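Local structure of bacteriophage virulence determinant (Salmonella enterica subsp. enterica serovar Typhimurium str. 14028S, 6GGR) at residues B[27-32]-B[188-193]; B[75-80]-B[162-167]; B[146-151]-B[155-160]. The protein probably acts as a zinc-dependent protease of the PipA family, a virulence effector thought to cleave NF-kappaB proteins inside infected host cells. All coordinates share one frame; numbering follows the deposited sequence.

In the fold
The three contacts are arranged about helix 160-173, whose His166 and His170 bind zinc together with Asp177, although this chain holds no zinc in the model. Contact 2 contains His166 and packs the helix against helix 64-84. Contact 1 joins the next helix, 186-197, to helix 24-30, near the N-terminus; the side chain of Tyr190 lies about 8 Å from that of His166. Contact 3 is the hairpin leading into the zinc helix, its Phe158 side chain about 6 Å from that of His166. The centre of contact 2 is 16 Å from both others. Arg162 ties segment 188-193 to the hairpin: its NH1 lies 2.7 Å from Asn192 OD1, and its guanidinium makes a cation-pi contact with Tyr149.

Contact 1: B[27-32]-B[188-193]; sequences LQHDGL and VEYTNI
Tyr190 reaches from helix 186-197 to helix 24-30, and its phenol oxygen meets both Asp30 and His29. The polar part is a single hydrogen bond: Tyr190 OH donates to Asp30 OD1 at 2.7 Å. The two side chains approach from opposite directions, and the hydroxyl comes in from above the carboxylate, 50° out of its plane. Asp30 is buried and its OD1 also receives a salt bridge from Arg90, which would be expected to stabilise the negative charge. Tyrosine suits the place because its apolar ring reaches across to the other helix and still brings a donor to the acid.

The second kind of interaction is an edge contact with the imidazole. His29 CG stands anti to the backbone N (chi1 -174°), which brings the ring beside the phenol oxygen, so that Tyr190 OH lies in the imidazole plane, 3.2 Å from His29 CD2. A flat ring fits here because it can present its C-H edge to the hydroxyl without blocking the bond to Asp30. His29 CB, 3.5 Å from Tyr190 OH, adds a van der Waals contact to the same oxygen.

Among its neighbours, Leu91 of helix 86-100 touches both His29 and Tyr190, while Thr173 and Val169 of the zinc-binding helix 160-173 pack on His29 and Tyr190 respectively.

Contact 2: B[75-80]-B[162-167]; sequences SRILED and RSFIHQ. Unlike the reference sequence in segment 162-167: Gln167 (reference Glu).
The Phe164 ring, the flat group of this contact, is approached obliquely by the end of Ile77: Ile77 CD1 lies 3.8 Å from Phe164 CD2. Val73 and Leu74 of helix 64-84 and Leu135 of strand 132-135 also pack against the phenylalanine. The contact is a helix-helix interface in which helix 64-84 backs the helix of the HExxH zinc-binding motif. That motif runs from His166 to His170 and carries Gln167 where the reference sequence has Glu.

The interface is wholly apolar across the two segments, and within segment 75-80 the contact is made by Ile77. Its branched side chain serves two neighbours at once: CG1, beside the backbone N (chi1 -71°), carries CD1 to the phenylalanine, while CG2 turns to Ile165. A beta-branched residue fits because both arms leave the same CB and divide between successive residues of the facing helix. The backbones are closest at Ile77 and Phe164, with CA atoms 7.8 Å apart.

Phe164 and Ile165 face helix 64-84, whereas Ser163, His166 and Gln167, also buried, meet the chain of another protein. Ile165 also touches Ala81 and Leu195. Its CD1 comes within 3.5 Å of Ile77 CG2.

Contact 3: B[146-151]-B[155-160]; sequences PEYYES and PQQFDT
Tyr149 and Gln156 form the hydrogen-bonded pair of a short antiparallel beta hairpin, strands 148-149 and 156-157. The pair is closed by Tyr149 N to Gln156 O at 2.8 Å and Gln156 N to Tyr149 O at 2.9 Å. Beyond the neighbouring non-hydrogen-bonded pair, Tyr148 with Gln157, Phe158 N continues the ladder by donating to Glu147 O, nearly straight at 173°.

The buried part centres on Tyr149 and Phe158. Tyr149 CG sits between its backbone N and carbonyl carbon (chi1 68°), which brings the ring over Gln156: CB of that glutamine lies above one face, 3.6 Å from the ring centroid, in a CH-pi contact. Tyr149 also turns an edge to the face of Phe158, a T-shaped pair with planes 59° apart. An aromatic with a polar tip suits this place, since its OH bonds to Pro203 O and its ring takes a cation-pi contact from Arg162.

The opposite face is nearer solvent, with Tyr148 partly exposed and Gln157 exposed. Pro155 CB touches Tyr148 CD2 at 3.9 Å, and Gln157 runs alongside the tyrosine, its aliphatic CG near the ring and its amide against Pro146. The backbone of another protein's chain packs on Tyr148 and Gln157, and its basic side chain pairs with Glu147 OE1. Just beyond the strand pairing a water bridges the two segments, donating to Phe158 O and accepting from Glu147 N at 3.1 Å.

Contact 1: B[27-32]-B[188-193]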
loop_
_atom_site.group_PDB
_atom_site.type_symbol
_atom_site.label_atom_id
_atom_site.label_comp_id
_atom_site.label_asym_id
_atom_site.label_seq_id
_atom_site.Cartn_x
_atom_site.Cartn_y
_atom_site.Cartn_z
ATOM N N LEU B 27 -7.121 -13.696 18.340
ATOM C CA LEU B 27 -7.643 -14.634 19.328
ATOM C C LEU B 27 -8.537 -13.940 20.346
ATOM O O LEU B 27 -9.460 -14.564 20.881
ATOM C CB LEU B 27 -6.491 -15.354 20.035
ATOM C CG LEU B 27 -5.706 -16.383 19.215
ATOM C CD1 LEU B 27 -4.511 -16.892 20.014
ATOM C CD2 LEU B 27 -6.583 -17.550 18.776
ATOM N N GLN B 28 -8.298 -12.658 20.620
ATOM C CA GLN B 28 -9.132 -11.953 21.583
ATOM C C GLN B 28 -10.294 -11.217 20.933
ATOM O O GLN B 28 -11.306 -10.979 21.601
ATOM C CB GLN B 28 -8.291 -10.979 22.414
ATOM C CG GLN B 28 -7.611 -9.876 21.647
ATOM C CD GLN B 28 -6.770 -8.998 22.559
ATOM O OE1 GLN B 28 -5.823 -9.469 23.191
ATOM N NE2 GLN B 28 -7.123 -7.721 22.647
ATOM N N HIS B 29 -10.193 -10.870 19.647
ATOM C CA HIS B 29 -11.390 -10.436 18.937
ATOM C C HIS B 29 -12.381 -11.585 18.802
ATOM O O HIS B 29 -13.596 -11.362 18.831
ATOM C CB HIS B 29 -11.035 -9.875 17.560
ATOM C CG HIS B 29 -12.203 -9.272 16.842
ATOM N ND1 HIS B 29 -12.731 -8.046 17.181
ATOM C CD2 HIS B 29 -12.957 -9.737 15.816
ATOM C CE1 HIS B 29 -13.754 -7.775 16.390
ATOM N NE2 HIS B 29 -13.913 -8.786 15.554
ATOM N N ASP B 30 -11.881 -12.819 18.669
ATOM C CA ASP B 30 -12.759 -13.982 18.701
ATOM C C ASP B 30 -13.543 -14.042 20.004
ATOM O O ASP B 30 -14.702 -14.473 20.013
ATOM C CB ASP B 30 -11.950 -15.268 18.528
ATOM C CG ASP B 30 -11.358 -15.414 17.141
ATOM O OD1 ASP B 30 -11.875 -14.795 16.188
ATOM O OD2 ASP B 30 -10.369 -16.164 17.006
ATOM N N GLY B 31 -12.932 -13.618 21.112
ATOM C CA GLY B 31 -13.644 -13.559 22.376
ATOM C C GLY B 31 -14.885 -12.697 22.321
ATOM O O GLY B 31 -15.753 -12.812 23.193
ATOM N N LEU B 32 -14.993 -11.836 21.314
ATOM C CA LEU B 32 -16.124 -10.938 21.157
ATOM C C LEU B 32 -17.022 -11.305 19.982
ATOM O O LEU B 32 -18.247 -11.208 20.096
ATOM C CB LEU B 32 -15.609 -9.505 20.987
ATOM C CG LEU B 32 -14.511 -8.982 21.913
ATOM C CD1 LEU B 32 -14.243 -7.509 21.607
ATOM C CD2 LEU B 32 -14.864 -9.175 23.378
ATOM N N VAL B 188 -4.357 -10.551 8.397
ATOM C CA VAL B 188 -3.820 -11.611 7.550
ATOM C C VAL B 188 -4.324 -12.968 8.027
ATOM O O VAL B 188 -4.796 -13.790 7.234
ATOM C CB VAL B 188 -2.282 -11.550 7.528
ATOM C CG1 VAL B 188 -1.697 -12.789 6.851
ATOM C CG2 VAL B 188 -1.811 -10.280 6.811
ATOM N N GLU B 189 -4.240 -13.222 9.333
ATOM C CA GLU B 189 -4.631 -14.531 9.843
ATOM C C GLU B 189 -6.109 -14.793 9.585
ATOM O O GLU B 189 -6.483 -15.867 9.099
ATOM C CB GLU B 189 -4.296 -14.645 11.332
ATOM C CG GLU B 189 -2.795 -14.591 11.607
ATOM C CD GLU B 189 -2.373 -15.409 12.811
ATOM O OE1 GLU B 189 -3.255 -15.893 13.550
ATOM O OE2 GLU B 189 -1.149 -15.567 13.017
ATOM N N TYR B 190 -6.965 -13.814 9.889
ATOM C CA TYR B 190 -8.379 -13.920 9.539
ATOM C C TYR B 190 -8.553 -14.200 8.053
ATOM O O TYR B 190 -9.303 -15.101 7.661
ATOM C CB TYR B 190 -9.114 -12.628 9.911
ATOM C CG TYR B 190 -9.681 -12.573 11.311
ATOM C CD1 TYR B 190 -10.371 -13.651 11.854
ATOM C CD2 TYR B 190 -9.544 -11.429 12.085
ATOM C CE1 TYR B 190 -10.900 -13.592 13.132
ATOM C CE2 TYR B 190 -10.066 -11.362 13.365
ATOM C CZ TYR B 190 -10.742 -12.444 13.882
ATOM O OH TYR B 190 -11.263 -12.376 15.154
ATOM N N THR B 191 -7.871 -13.423 7.208
ATOM C CA THR B 191 -8.014 -13.596 5.768
ATOM C C THR B 191 -7.578 -14.992 5.341
ATOM O O THR B 191 -8.265 -15.645 4.546
ATOM C CB THR B 191 -7.214 -12.515 5.032
ATOM O OG1 THR B 191 -7.696 -11.220 5.421
ATOM C CG2 THR B 191 -7.357 -12.653 3.526
ATOM N N ASN B 192 -6.453 -15.480 5.873
ATOM C CA ASN B 192 -6.009 -16.835 5.548
ATOM C C ASN B 192 -7.085 -17.862 5.881
ATOM O O ASN B 192 -7.365 -18.766 5.086
ATOM C CB ASN B 192 -4.722 -17.170 6.301
ATOM C CG ASN B 192 -3.499 -16.474 5.726
ATOM O OD1 ASN B 192 -3.526 -15.937 4.619
ATOM N ND2 ASN B 192 -2.406 -16.505 6.476
ATOM N N ILE B 193 -7.684 -17.749 7.069
ATOM C CA ILE B 193 -8.650 -18.745 7.529
ATOM C C ILE B 193 -9.924 -18.682 6.696
ATOM O O ILE B 193 -10.474 -19.713 6.292
ATOM C CB ILE B 193 -8.955 -18.536 9.021
ATOM C CG1 ILE B 193 -7.685 -18.727 9.851
ATOM C CG2 ILE B 193 -10.056 -19.500 9.482
ATOM C CD1 ILE B 193 -7.806 -18.235 11.283
#

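Contact 2: B[75-80]-B[162-167]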
loop_
_atom_site.group_PDB
_atom_site.type_symbol
_atom_site.label_atom_id
_atom_site.label_comp_id
_atom_site.label_asym_id
_atom_site.label_seq_id
_atom_site.Cartn_x
_atom_site.Cartn_y
_atom_site.Cartn_z
ATOM N N SER B 75 -20.199 -7.801 -3.894
ATOM C CA SER B 75 -21.395 -8.502 -3.442
ATOM C C SER B 75 -21.250 -10.010 -3.609
ATOM O O SER B 75 -21.629 -10.777 -2.715
ATOM C CB SER B 75 -22.618 -7.991 -4.206
ATOM O OG SER B 75 -23.791 -8.677 -3.807
ATOM N N ARG B 76 -20.714 -10.458 -4.748
ATOM C CA ARG B 76 -20.491 -11.887 -4.949
ATOM C C ARG B 76 -19.575 -12.448 -3.871
ATOM O O ARG B 76 -19.871 -13.481 -3.259
ATOM C CB ARG B 76 -19.887 -12.141 -6.331
ATOM C CG ARG B 76 -20.723 -11.666 -7.504
ATOM C CD ARG B 76 -20.113 -12.121 -8.824
ATOM N NE ARG B 76 -18.744 -11.633 -9.008
ATOM C CZ ARG B 76 -17.646 -12.293 -8.646
ATOM N NH1 ARG B 76 -17.729 -13.485 -8.067
ATOM N NH2 ARG B 76 -16.452 -11.757 -8.864
ATOM N N ILE B 77 -18.451 -11.774 -3.626
ATOM C CA ILE B 77 -17.455 -12.277 -2.682
ATOM C C ILE B 77 -18.024 -12.308 -1.269
ATOM O O ILE B 77 -17.821 -13.275 -0.525
ATOM C CB ILE B 77 -16.178 -11.422 -2.775
ATOM C CG1 ILE B 77 -15.475 -11.708 -4.108
ATOM C CG2 ILE B 77 -15.238 -11.693 -1.597
ATOM C CD1 ILE B 77 -14.373 -10.736 -4.455
ATOM N N LEU B 78 -18.742 -11.254 -0.875
ATOM C CA LEU B 78 -19.400 -11.250 0.428
ATOM C C LEU B 78 -20.368 -12.419 0.546
ATOM O O LEU B 78 -20.403 -13.115 1.566
ATOM C CB LEU B 78 -20.138 -9.929 0.637
ATOM C CG LEU B 78 -19.287 -8.679 0.854
ATOM C CD1 LEU B 78 -20.155 -7.437 0.740
ATOM C CD2 LEU B 78 -18.600 -8.726 2.207
ATOM N N GLU B 79 -21.168 -12.643 -0.497
ATOM C CA GLU B 79 -22.129 -13.738 -0.488
ATOM C C GLU B 79 -21.428 -15.084 -0.335
ATOM O O GLU B 79 -21.827 -15.914 0.493
ATOM C CB GLU B 79 -22.960 -13.690 -1.773
ATOM C CG GLU B 79 -23.907 -14.856 -1.976
ATOM C CD GLU B 79 -24.826 -14.646 -3.167
ATOM O OE1 GLU B 79 -24.469 -13.848 -4.061
ATOM O OE2 GLU B 79 -25.906 -15.274 -3.208
ATOM N N ASP B 80 -20.378 -15.320 -1.126
ATOM C CA ASP B 80 -19.652 -16.585 -1.036
ATOM C C ASP B 80 -19.005 -16.756 0.331
ATOM O O ASP B 80 -19.038 -17.848 0.909
ATOM C CB ASP B 80 -18.589 -16.667 -2.131
ATOM C CG ASP B 80 -19.181 -16.898 -3.505
ATOM O OD1 ASP B 80 -20.308 -17.428 -3.592
ATOM O OD2 ASP B 80 -18.513 -16.553 -4.502
ATOM N N ARG B 162 -8.650 -12.465 -2.164
ATOM C CA ARG B 162 -7.825 -12.153 -1.001
ATOM C C ARG B 162 -7.812 -10.656 -0.720
ATOM O O ARG B 162 -7.960 -10.231 0.430
ATOM C CB ARG B 162 -6.398 -12.668 -1.198
ATOM C CG ARG B 162 -5.506 -12.444 0.023
ATOM C CD ARG B 162 -4.154 -13.151 -0.091
ATOM N NE ARG B 162 -4.250 -14.603 0.068
ATOM C CZ ARG B 162 -4.271 -15.241 1.238
ATOM N NH1 ARG B 162 -4.211 -14.567 2.377
ATOM N NH2 ARG B 162 -4.354 -16.562 1.278
ATOM N N SER B 163 -7.632 -9.837 -1.757
ATOM C CA SER B 163 -7.552 -8.394 -1.545
ATOM C C SER B 163 -8.866 -7.849 -0.999
ATOM O O SER B 163 -8.876 -7.035 -0.069
ATOM C CB SER B 163 -7.182 -7.691 -2.849
ATOM O OG SER B 163 -5.989 -8.221 -3.397
ATOM N N PHE B 164 -9.989 -8.285 -1.574
ATOM C CA PHE B 164 -11.294 -7.826 -1.106
ATOM C C PHE B 164 -11.536 -8.246 0.338
ATOM O O PHE B 164 -11.960 -7.437 1.171
ATOM C CB PHE B 164 -12.392 -8.370 -2.021
ATOM C CG PHE B 164 -12.668 -7.506 -3.222
ATOM C CD1 PHE B 164 -11.640 -7.091 -4.053
ATOM C CD2 PHE B 164 -13.964 -7.123 -3.528
ATOM C CE1 PHE B 164 -11.899 -6.301 -5.153
ATOM C CE2 PHE B 164 -14.229 -6.338 -4.628
ATOM C CZ PHE B 164 -13.196 -5.926 -5.445
ATOM N N ILE B 165 -11.273 -9.514 0.653
ATOM C CA ILE B 165 -11.515 -10.010 2.008
ATOM C C ILE B 165 -10.589 -9.319 3.001
ATOM O O ILE B 165 -10.998 -8.973 4.116
ATOM C CB ILE B 165 -11.349 -11.540 2.049
ATOM C CG1 ILE B 165 -12.424 -12.222 1.191
ATOM C CG2 ILE B 165 -11.389 -12.059 3.489
ATOM C CD1 ILE B 165 -13.855 -11.929 1.614
ATOM N N HIS B 166 -9.332 -9.111 2.616
ATOM C CA HIS B 166 -8.391 -8.429 3.500
ATOM C C HIS B 166 -8.905 -7.047 3.884
ATOM O O HIS B 166 -8.898 -6.676 5.064
ATOM C CB HIS B 166 -7.024 -8.328 2.825
ATOM C CG HIS B 166 -5.958 -7.750 3.705
ATOM N ND1 HIS B 166 -4.977 -8.519 4.290
ATOM C CD2 HIS B 166 -5.730 -6.478 4.109
ATOM C CE1 HIS B 166 -4.183 -7.745 5.008
ATOM N NE2 HIS B 166 -4.618 -6.501 4.915
ATOM N N GLN B 167 -9.353 -6.265 2.900
ATOM C CA GLN B 167 -9.841 -4.922 3.199
ATOM C C GLN B 167 -11.139 -4.974 3.993
ATOM O O GLN B 167 -11.350 -4.163 4.902
ATOM C CB GLN B 167 -10.043 -4.129 1.908
ATOM C CG GLN B 167 -8.786 -3.935 1.084
ATOM C CD GLN B 167 -7.653 -3.304 1.867
ATOM O OE1 GLN B 167 -7.877 -2.576 2.834
ATOM N NE2 GLN B 167 -6.428 -3.589 1.459
#

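Contact 3: B[146-151]-B[155-160]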
loop_
_atom_site.group_PDB
_atom_site.type_symbol
_atom_site.label_atom_id
_atom_site.label_comp_id
_atom_site.label_asym_id
_atom_site.label_seq_id
_atom_site.Cartn_x
_atom_site.Cartn_y
_atom_site.Cartn_z
ATOM N N PRO B 146 1.546 -7.395 -10.977
ATOM C CA PRO B 146 1.024 -8.077 -9.793
ATOM C C PRO B 146 1.754 -7.628 -8.539
ATOM O O PRO B 146 2.929 -7.258 -8.573
ATOM C CB PRO B 146 1.277 -9.560 -10.092
ATOM C CG PRO B 146 1.400 -9.638 -11.566
ATOM C CD PRO B 146 2.011 -8.347 -11.999
ATOM N N GLU B 147 1.031 -7.643 -7.425
ATOM C CA GLU B 147 1.620 -7.479 -6.107
ATOM C C GLU B 147 1.604 -8.829 -5.408
ATOM O O GLU B 147 0.708 -9.650 -5.625
ATOM C CB GLU B 147 0.874 -6.421 -5.289
ATOM C CG GLU B 147 1.046 -5.003 -5.843
ATOM C CD GLU B 147 0.776 -3.929 -4.809
ATOM O OE1 GLU B 147 -0.356 -3.401 -4.771
ATOM O OE2 GLU B 147 1.697 -3.618 -4.026
ATOM N N TYR B 148 2.614 -9.048 -4.601
ATOM C CA TYR B 148 2.889 -10.331 -4.005
ATOM C C TYR B 148 2.835 -10.412 -2.483
ATOM O O TYR B 148 3.006 -9.475 -1.833
ATOM C CB TYR B 148 4.271 -10.875 -4.532
ATOM C CG TYR B 148 4.302 -11.209 -6.040
ATOM C CD1 TYR B 148 4.514 -10.241 -6.973
ATOM C CD2 TYR B 148 4.093 -12.484 -6.503
ATOM C CE1 TYR B 148 4.546 -10.502 -8.276
ATOM C CE2 TYR B 148 4.125 -12.786 -7.801
ATOM C CZ TYR B 148 4.371 -11.796 -8.720
ATOM O OH TYR B 148 4.363 -12.076 -10.021
ATOM N N TYR B 149 2.519 -11.587 -1.992
ATOM C CA TYR B 149 2.625 -11.834 -0.563
ATOM C C TYR B 149 3.479 -13.074 -0.336
ATOM O O TYR B 149 3.683 -13.892 -1.239
ATOM C CB TYR B 149 1.241 -11.990 0.099
ATOM C CG TYR B 149 0.448 -13.229 -0.280
ATOM C CD1 TYR B 149 0.694 -14.453 0.329
ATOM C CD2 TYR B 149 -0.574 -13.164 -1.219
ATOM C CE1 TYR B 149 -0.042 -15.583 -0.002
ATOM C CE2 TYR B 149 -1.315 -14.290 -1.556
ATOM C CZ TYR B 149 -1.046 -15.491 -0.944
ATOM O OH TYR B 149 -1.785 -16.601 -1.285
ATOM N N GLU B 150 3.988 -13.206 0.883
ATOM C CA GLU B 150 4.922 -14.273 1.207
ATOM C C GLU B 150 4.175 -15.512 1.682
ATOM O O GLU B 150 3.225 -15.418 2.465
ATOM C CB GLU B 150 5.906 -13.810 2.278
ATOM C CG GLU B 150 7.138 -14.692 2.392
ATOM C CD GLU B 150 8.333 -13.948 2.957
ATOM O OE1 GLU B 150 8.157 -13.192 3.936
ATOM O OE2 GLU B 150 9.444 -14.110 2.414
ATOM N N SER B 151 4.609 -16.676 1.196
ATOM C CA SER B 151 4.041 -17.956 1.594
ATOM C C SER B 151 5.158 -18.986 1.669
ATOM O O SER B 151 6.309 -18.713 1.321
ATOM C CB SER B 151 2.960 -18.430 0.615
ATOM O OG SER B 151 3.544 -19.039 -0.526
ATOM N N PRO B 155 6.663 -16.565 -3.336
ATOM C CA PRO B 155 5.781 -15.402 -3.480
ATOM C C PRO B 155 4.532 -15.748 -4.273
ATOM O O PRO B 155 4.597 -16.385 -5.327
ATOM C CB PRO B 155 6.657 -14.381 -4.215
ATOM C CG PRO B 155 7.690 -15.202 -4.924
ATOM C CD PRO B 155 7.948 -16.383 -4.034
ATOM N N GLN B 156 3.387 -15.316 -3.752
ATOM C CA GLN B 156 2.093 -15.529 -4.381
ATOM C C GLN B 156 1.518 -14.188 -4.810
ATOM O O GLN B 156 1.660 -13.188 -4.099
ATOM C CB GLN B 156 1.118 -16.220 -3.419
ATOM C CG GLN B 156 1.637 -17.511 -2.825
ATOM C CD GLN B 156 1.898 -18.566 -3.874
ATOM O OE1 GLN B 156 1.014 -18.904 -4.660
ATOM N NE2 GLN B 156 3.120 -19.085 -3.903
ATOM N N GLN B 157 0.869 -14.172 -5.968
ATOM C CA GLN B 157 0.178 -12.971 -6.415
ATOM C C GLN B 157 -1.074 -12.751 -5.582
ATOM O O GLN B 157 -1.810 -13.695 -5.280
ATOM C CB GLN B 157 -0.223 -13.083 -7.885
ATOM C CG GLN B 157 0.922 -13.233 -8.858
ATOM C CD GLN B 157 0.500 -12.937 -10.284
ATOM O OE1 GLN B 157 -0.613 -12.473 -10.530
ATOM N NE2 GLN B 157 1.390 -13.201 -11.233
ATOM N N PHE B 158 -1.319 -11.497 -5.210
ATOM C CA PHE B 158 -2.627 -11.139 -4.684
ATOM C C PHE B 158 -3.679 -11.328 -5.768
ATOM O O PHE B 158 -3.462 -10.973 -6.930
ATOM C CB PHE B 158 -2.641 -9.686 -4.209
ATOM C CG PHE B 158 -2.091 -9.482 -2.826
ATOM C CD1 PHE B 158 -2.813 -9.876 -1.718
ATOM C CD2 PHE B 158 -0.873 -8.854 -2.636
ATOM C CE1 PHE B 158 -2.322 -9.675 -0.444
ATOM C CE2 PHE B 158 -0.376 -8.646 -1.363
ATOM C CZ PHE B 158 -1.106 -9.060 -0.264
ATOM N N ASP B 159 -4.818 -11.895 -5.390
ATOM C CA ASP B 159 -5.968 -11.989 -6.275
ATOM C C ASP B 159 -7.129 -11.207 -5.672
ATOM O O ASP B 159 -7.086 -10.773 -4.518
ATOM C CB ASP B 159 -6.362 -13.452 -6.528
ATOM C CG ASP B 159 -7.036 -14.102 -5.331
ATOM O OD1 ASP B 159 -6.631 -13.837 -4.178
ATOM O OD2 ASP B 159 -7.983 -14.885 -5.552
ATOM N N THR B 160 -8.177 -11.029 -6.477
ATOM C CA THR B 160 -9.298 -10.188 -6.068
ATOM C C THR B 160 -9.892 -10.671 -4.751
ATOM O O THR B 160 -10.151 -9.874 -3.842
ATOM C CB THR B 160 -10.362 -10.177 -7.168
ATOM O OG1 THR B 160 -9.776 -9.722 -8.390
ATOM C CG2 THR B 160 -11.524 -9.260 -6.801
HETATM O O HOH W 1 -1.846 -8.751 -7.988
#